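Local coordinates for regulatory protein E2 (Bovine papillomavirus type 1, PDB 2JEX) that regulates viral transcription and probably helps the E1 protein recognise specific DNA sites when replication of the viral genome begins, at residues Leu43-Lys48 with Val59-Cys65; Arg115-Phe121 with His185-Gln191. The protein carries 1 engineered substitution. All coordinates share one frame; numbering follows the deposited sequence.

Interaction 1 of 2, residues Leu43-Lys48 with Val59-Cys65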
loop_
_atom_site.group_PDB
_atom_site.type_symbol
_atom_site.label_atom_id
_atom_site.label_comp_id
_atom_site.label_asym_id
_atom_site.label_seq_id
_atom_site.Cartn_x
_atom_site.Cartn_y
_atom_site.Cartn_z
ATOM N N LEU A 43 -13.190 0.224 -20.238
ATOM C CA LEU A 43 -14.474 0.260 -19.557
ATOM C C LEU A 43 -14.954 1.691 -19.350
ATOM O O LEU A 43 -16.143 1.982 -19.523
ATOM C CB LEU A 43 -14.382 -0.484 -18.212
ATOM C CG LEU A 43 -14.278 -2.012 -18.206
ATOM C CD1 LEU A 43 -14.157 -2.508 -16.775
ATOM C CD2 LEU A 43 -15.472 -2.673 -18.903
ATOM N N TYR A 44 -14.025 2.579 -19.001
ATOM C CA TYR A 44 -14.337 3.994 -18.838
ATOM C C TYR A 44 -14.715 4.613 -20.174
ATOM O O TYR A 44 -15.693 5.357 -20.265
ATOM C CB TYR A 44 -13.159 4.745 -18.195
ATOM C CG TYR A 44 -13.385 6.235 -18.056
ATOM C CD1 TYR A 44 -14.255 6.742 -17.088
ATOM C CD2 TYR A 44 -12.722 7.142 -18.892
ATOM C CE1 TYR A 44 -14.470 8.112 -16.965
ATOM C CE2 TYR A 44 -12.924 8.515 -18.773
ATOM C CZ TYR A 44 -13.804 8.992 -17.810
ATOM O OH TYR A 44 -14.011 10.346 -17.686
ATOM N N ALA A 45 -13.943 4.286 -21.211
ATOM C CA ALA A 45 -14.219 4.755 -22.562
ATOM C C ALA A 45 -15.580 4.247 -23.071
ATOM O O ALA A 45 -16.287 4.960 -23.772
ATOM C CB ALA A 45 -13.107 4.334 -23.504
ATOM N N ALA A 46 -15.926 3.016 -22.707
ATOM C CA ALA A 46 -17.219 2.434 -23.036
ATOM C C ALA A 46 -18.355 3.209 -22.361
ATOM O O ALA A 46 -19.368 3.499 -22.993
ATOM C CB ALA A 46 -17.250 0.968 -22.630
ATOM N N ARG A 47 -18.155 3.552 -21.084
ATOM C CA ARG A 47 -19.106 4.332 -20.286
ATOM C C ARG A 47 -19.423 5.719 -20.879
ATOM O O ARG A 47 -20.604 6.126 -20.949
ATOM C CB ARG A 47 -18.597 4.435 -18.844
ATOM C CG ARG A 47 -19.673 4.663 -17.790
ATOM C CD ARG A 47 -20.832 3.653 -17.869
ATOM N NE ARG A 47 -22.086 4.322 -17.526
ATOM C CZ ARG A 47 -23.111 4.498 -18.363
ATOM N NH1 ARG A 47 -23.073 4.031 -19.612
ATOM N NH2 ARG A 47 -24.196 5.132 -17.939
ATOM N N LYS A 48 -18.385 6.419 -21.345
ATOM C CA LYS A 48 -18.544 7.725 -22.017
ATOM C C LYS A 48 -19.418 7.635 -23.252
ATOM O O LYS A 48 -20.084 8.603 -23.618
ATOM C CB LYS A 48 -17.186 8.328 -22.417
ATOM C CG LYS A 48 -16.232 8.684 -21.243
ATOM C CD LYS A 48 -16.737 9.867 -20.399
ATOM C CE LYS A 48 -17.475 9.401 -19.140
ATOM N NZ LYS A 48 -18.316 10.491 -18.565
ATOM N N VAL A 59 -20.497 -2.889 -17.462
ATOM C CA VAL A 59 -19.576 -1.773 -17.293
ATOM C C VAL A 59 -19.890 -1.042 -15.985
ATOM O O VAL A 59 -21.014 -0.572 -15.798
ATOM C CB VAL A 59 -19.677 -0.781 -18.474
ATOM C CG1 VAL A 59 -18.664 0.337 -18.317
ATOM C CG2 VAL A 59 -19.496 -1.508 -19.813
ATOM N N PRO A 60 -18.902 -0.951 -15.069
ATOM C CA PRO A 60 -19.076 -0.165 -13.839
ATOM C C PRO A 60 -19.376 1.312 -14.129
ATOM O O PRO A 60 -19.092 1.802 -15.227
ATOM C CB PRO A 60 -17.706 -0.269 -13.150
ATOM C CG PRO A 60 -17.043 -1.457 -13.742
ATOM C CD PRO A 60 -17.573 -1.589 -15.139
ATOM N N HIS A 61 -19.942 2.006 -13.146
ATOM C CA HIS A 61 -20.043 3.464 -13.183
ATOM C C HIS A 61 -18.718 4.095 -13.621
ATOM O O HIS A 61 -17.643 3.648 -13.204
ATOM C CB HIS A 61 -20.418 3.978 -11.796
ATOM C CG HIS A 61 -20.970 5.372 -11.782
ATOM N ND1 HIS A 61 -20.236 6.473 -12.177
ATOM C CD2 HIS A 61 -22.172 5.847 -11.378
ATOM C CE1 HIS A 61 -20.971 7.562 -12.036
ATOM N NE2 HIS A 61 -22.149 7.210 -11.552
ATOM N N SER A 62 -18.799 5.134 -14.448
ATOM C CA SER A 62 -17.614 5.801 -14.992
ATOM C C SER A 62 -16.643 6.312 -13.920
ATOM O O SER A 62 -15.433 6.207 -14.092
ATOM C CB SER A 62 -18.007 6.929 -15.957
ATOM O OG SER A 62 -18.465 8.066 -15.255
ATOM N N VAL A 63 -17.176 6.846 -12.820
ATOM C CA VAL A 63 -16.362 7.298 -11.683
ATOM C C VAL A 63 -15.511 6.147 -11.101
ATOM O O VAL A 63 -14.380 6.355 -10.659
ATOM C CB VAL A 63 -17.254 7.978 -10.582
ATOM C CG1 VAL A 63 -16.463 8.299 -9.326
ATOM C CG2 VAL A 63 -17.898 9.256 -11.120
ATOM N N VAL A 64 -16.070 4.939 -11.130
ATOM C CA VAL A 64 -15.417 3.738 -10.630
ATOM C C VAL A 64 -14.305 3.282 -11.576
ATOM O O VAL A 64 -13.172 3.053 -11.127
ATOM C CB VAL A 64 -16.450 2.609 -10.395
ATOM C CG1 VAL A 64 -15.777 1.258 -10.213
ATOM C CG2 VAL A 64 -17.330 2.939 -9.201
ATOM N N CYS A 65 -14.630 3.153 -12.871
ATOM C CA CYS A 65 -13.647 2.795 -13.900
ATOM C C CYS A 65 -12.502 3.807 -13.923
ATOM O O CYS A 65 -11.346 3.435 -14.055
ATOM C CB CYS A 65 -14.278 2.781 -15.298
ATOM S SG CYS A 65 -15.585 1.599 -15.636
#

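Interaction 2 of 2, residues Arg115-Phe121 with His185-Gln191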
loop_
_atom_site.group_PDB
_atom_site.type_symbol
_atom_site.label_atom_id
_atom_site.label_comp_id
_atom_site.label_asym_id
_atom_site.label_seq_id
_atom_site.Cartn_x
_atom_site.Cartn_y
_atom_site.Cartn_z
ATOM N N ARG A 115 4.867 -6.578 10.501
ATOM C CA ARG A 115 4.764 -7.076 11.869
ATOM C C ARG A 115 3.719 -6.305 12.653
ATOM O O ARG A 115 3.354 -5.186 12.291
ATOM C CB ARG A 115 6.117 -7.049 12.586
ATOM C CG ARG A 115 6.572 -5.677 12.995
ATOM C CD ARG A 115 8.011 -5.728 13.418
ATOM N NE ARG A 115 8.459 -4.431 13.909
ATOM C CZ ARG A 115 9.006 -3.487 13.152
ATOM N NH1 ARG A 115 9.172 -3.671 11.843
ATOM N NH2 ARG A 115 9.389 -2.348 13.708
ATOM N N VAL A 116 3.239 -6.911 13.732
ATOM C CA VAL A 116 2.193 -6.292 14.533
ATOM C C VAL A 116 2.777 -5.579 15.752
ATOM O O VAL A 116 3.544 -6.153 16.529
ATOM C CB VAL A 116 1.080 -7.318 14.928
ATOM C CG1 VAL A 116 0.065 -6.689 15.863
ATOM C CG2 VAL A 116 0.373 -7.864 13.667
ATOM N N VAL A 117 2.410 -4.311 15.891
ATOM C CA VAL A 117 2.690 -3.539 17.096
ATOM C C VAL A 117 1.418 -3.497 17.962
ATOM O O VAL A 117 0.320 -3.230 17.463
ATOM C CB VAL A 117 3.225 -2.126 16.727
ATOM C CG1 VAL A 117 3.298 -1.220 17.936
ATOM C CG2 VAL A 117 4.618 -2.251 16.099
ATOM N N GLU A 118 1.569 -3.805 19.246
ATOM C CA GLU A 118 0.438 -3.819 20.173
ATOM C C GLU A 118 0.520 -2.683 21.187
ATOM O O GLU A 118 1.554 -2.485 21.825
ATOM C CB GLU A 118 0.329 -5.158 20.916
ATOM C CG GLU A 118 -0.912 -5.229 21.817
ATOM C CD GLU A 118 -0.974 -6.477 22.697
ATOM O OE1 GLU A 118 -2.082 -7.062 22.777
ATOM O OE2 GLU A 118 0.059 -6.867 23.308
ATOM N N VAL A 119 -0.574 -1.939 21.321
ATOM C CA VAL A 119 -0.647 -0.853 22.296
ATOM C C VAL A 119 -1.713 -1.163 23.347
ATOM O O VAL A 119 -2.855 -1.482 23.015
ATOM C CB VAL A 119 -0.897 0.534 21.639
ATOM C CG1 VAL A 119 -0.870 1.641 22.696
ATOM C CG2 VAL A 119 0.161 0.823 20.598
ATOM N N GLU A 120 -1.315 -1.078 24.608
ATOM C CA GLU A 120 -2.208 -1.313 25.736
ATOM C C GLU A 120 -2.459 0.020 26.422
ATOM O O GLU A 120 -1.521 0.756 26.725
ATOM C CB GLU A 120 -1.580 -2.317 26.710
ATOM C CG GLU A 120 -2.435 -2.648 27.924
ATOM C CD GLU A 120 -1.596 -3.093 29.113
ATOM O OE1 GLU A 120 -0.950 -2.229 29.745
ATOM O OE2 GLU A 120 -1.584 -4.301 29.425
ATOM N N PHE A 121 -3.722 0.327 26.682
ATOM C CA PHE A 121 -4.071 1.691 27.060
ATOM C C PHE A 121 -4.071 2.075 28.539
ATOM O O PHE A 121 -3.289 2.936 28.944
ATOM C CB PHE A 121 -5.309 2.175 26.293
ATOM C CG PHE A 121 -5.055 2.319 24.823
ATOM C CD1 PHE A 121 -5.478 1.347 23.936
ATOM C CD2 PHE A 121 -4.313 3.401 24.335
ATOM C CE1 PHE A 121 -5.211 1.460 22.572
ATOM C CE2 PHE A 121 -4.039 3.526 22.972
ATOM C CZ PHE A 121 -4.488 2.552 22.087
ATOM N N HIS A 185 -2.153 7.268 29.643
ATOM C CA HIS A 185 -0.981 6.407 29.637
ATOM C C HIS A 185 -1.217 5.190 28.749
ATOM O O HIS A 185 -2.347 4.797 28.500
ATOM C CB HIS A 185 -0.645 5.962 31.053
ATOM C CG HIS A 185 -0.377 7.095 31.987
ATOM N ND1 HIS A 185 -1.385 7.801 32.606
ATOM C CD2 HIS A 185 0.786 7.648 32.407
ATOM C CE1 HIS A 185 -0.857 8.737 33.375
ATOM N NE2 HIS A 185 0.459 8.663 33.273
ATOM N N TYR A 186 -0.132 4.614 28.259
ATOM C CA TYR A 186 -0.202 3.455 27.391
ATOM C C TYR A 186 1.185 2.831 27.342
ATOM O O TYR A 186 2.165 3.448 27.765
ATOM C CB TYR A 186 -0.682 3.847 25.988
ATOM C CG TYR A 186 0.118 4.961 25.360
ATOM C CD1 TYR A 186 1.245 4.683 24.585
ATOM C CD2 TYR A 186 -0.241 6.290 25.546
ATOM C CE1 TYR A 186 1.989 5.698 24.003
ATOM C CE2 TYR A 186 0.507 7.326 24.977
ATOM C CZ TYR A 186 1.621 7.024 24.208
ATOM O OH TYR A 186 2.358 8.036 23.632
ATOM N N SER A 187 1.253 1.600 26.852
ATOM C CA SER A 187 2.522 0.917 26.680
ATOM C C SER A 187 2.525 0.279 25.300
ATOM O O SER A 187 1.502 -0.220 24.828
ATOM C CB SER A 187 2.754 -0.122 27.786
ATOM O OG SER A 187 1.840 -1.204 27.668
ATOM N N VAL A 188 3.687 0.318 24.656
ATOM C CA VAL A 188 3.830 -0.088 23.262
ATOM C C VAL A 188 4.796 -1.266 23.187
ATOM O O VAL A 188 5.938 -1.174 23.658
ATOM C CB VAL A 188 4.385 1.077 22.413
ATOM C CG1 VAL A 188 4.491 0.677 20.952
ATOM C CG2 VAL A 188 3.529 2.323 22.578
ATOM N N ARG A 189 4.323 -2.374 22.624
ATOM C CA ARG A 189 5.166 -3.530 22.362
ATOM C C ARG A 189 5.374 -3.634 20.855
ATOM O O ARG A 189 4.406 -3.776 20.093
ATOM C CB ARG A 189 4.536 -4.804 22.946
ATOM C CG ARG A 189 5.089 -6.103 22.365
ATOM C CD ARG A 189 4.931 -7.290 23.307
ATOM N NE ARG A 189 6.216 -7.689 23.890
ATOM C CZ ARG A 189 6.489 -7.728 25.191
ATOM N NH1 ARG A 189 5.568 -7.403 26.092
ATOM N NH2 ARG A 189 7.690 -8.105 25.597
ATOM N N ASP A 190 6.632 -3.536 20.426
ATOM C CA ASP A 190 6.957 -3.549 18.999
ATOM C C ASP A 190 7.443 -4.923 18.526
ATOM O O ASP A 190 6.898 -5.473 17.537
ATOM C CB ASP A 190 7.967 -2.439 18.651
ATOM C CG ASP A 190 8.390 -2.449 17.175
ATOM O OD1 ASP A 190 7.764 -3.148 16.346
ATOM O OD2 ASP A 190 9.372 -1.748 16.841
ATOM N N GLN A 191 8.470 -5.446 19.202
ATOM C CA GLN A 191 9.025 -6.778 18.928
ATOM C C GLN A 191 9.513 -7.401 20.238
ATOM O O GLN A 191 8.851 -8.270 20.811
ATOM C CB GLN A 191 10.187 -6.733 17.908
ATOM C CG GLN A 191 9.814 -6.238 16.513
ATOM C CD GLN A 191 10.957 -6.330 15.515
ATOM O OE1 GLN A 191 11.677 -5.356 15.285
ATOM N NE2 GLN A 191 11.121 -7.502 14.907
#

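Interaction 1 of 2, residues Leu43-Lys48 with Val59-Cys65
Across this contact the C-terminal part of helix 26-48, at Leu43 to Lys48, approaches the loop at Val59 to His61 and the first turn of helix 62-83, with the alpha carbons of Tyr44 and Cys65 5.1 Å apart and no hydrogen bond between the two segments. Between them the contacts are van der Waals packing. Leu43 lies against three residues: its CB meets Cys65 SG at 3.5 Å, the leucine and proline side chains cross at about a right angle, with Leu43 CD1 3.9 Å from Pro60 CD, and CD2 looks toward Val59 CG2. The sulfur is brought against Leu43 CB because SG stands anti to the carbonyl carbon of Cys65 (chi1 -63°). Val59 comes in by its other branch as well, CG1 lying 3.2 Å from Leu43 O, an oxygen already engaged by Arg47 N in the helix. The two helices form a helical hairpin in the N-terminal transactivation domain of E2, and the connection between them carries the small antiparallel pair of strands 53-54 and 57-58. Val59, just beyond that pair, is tied by a backbone hydrogen bond to Thr52. Tyr44 offers an edge of its ring to the backbone of the second helix, with CD1 3.3 Å from Ser62 O, while Lys48 CG lies over one ring face, toward its rim. Arg47 lays its aliphatic part over the helix start: CG touches Ser62 CB at 3.4 Å, and CD sits near Pro60 O. Bends at chi2 (52°) and chi3 then carry the guanidinium to the connection between the helices, where NH1 donates to Val51 O. His61 is the N-cap of helix 62-83; its ND1 accepts from Val63 N at 3.1 Å, the donor lying close to the imidazole plane.

Interaction 2 of 2, residues Arg115-Phe121 with His185-Gln191
Arg115 and Asp190 form a salt bridge at one end of an antiparallel strand pair, 110-120 beside 186-189, in the seven-stranded antiparallel sheet of the E2 transactivation domain. The guanidinium takes the carboxylate side-on, with NE 2.8 Å from Asp190 OD1 and NH2 3.2 Å from Asp190 OD2, and the two planes lie only 28° apart. Gln191 crosses the arginine at about a right angle and sets OE1 over one guanidinium face, toward its rim. With chi1 at 74°, Arg115 CG sits between its own N and carbonyl carbon, and the extended chain beyond reaches the aspartate.

Next along the strands, Glu118 and Arg189 make a hydrogen-bonded pair, closed by Glu118 N to Arg189 O at 3.0 Å and by the nearly straight return bond from Arg189 N to Glu118 O. Glu120 and Ser187 repeat the pattern, and Val119 faces Val188 in the non-hydrogen-bonded pair between them. The side chains of Val119 and Val188 lie side by side, pointing the same way, and both touch Phe173 of helix 173-180, which packs on this face of the sheet. Val117 CG1 rests 3.8 Å from Val188 CG1, while its CG2 branch lies 3.3 Å from Asp190 OD1. Glu118, Glu120, Ser187 and Arg189 project from the other face.

Farther out, strand 128-140 flanks the first strand, hydrogen-bonding to Arg115, Val117 and Val119 through the backbones of Val133, Tyr131 and Asn129. Tyr186 OH is hydrogen-bonded to Gly154 O, and Arg115 NH2, besides serving Asp190, donates to Ala150 O.

Overall arrangement
Interactions 1 and 2 sit in different parts of the same transactivation domain, the first among the N-terminal helices and the second in the seven-stranded antiparallel sheet. Their centres are 44 Å apart, on opposite sides of the centre of the chain, and their nearest atoms are about 30 Å apart, so neither touches the other. They follow in series: 43-48 with 59-65 closes a short connection of ten residues before 115-121 with 185-191 begins, whereas interaction 2 joins segments separated by 63 residues. Interaction 1 is thus local, bringing together two helices consecutive in the chain, while interaction 2 is a long-range pairing of strands within the sheet.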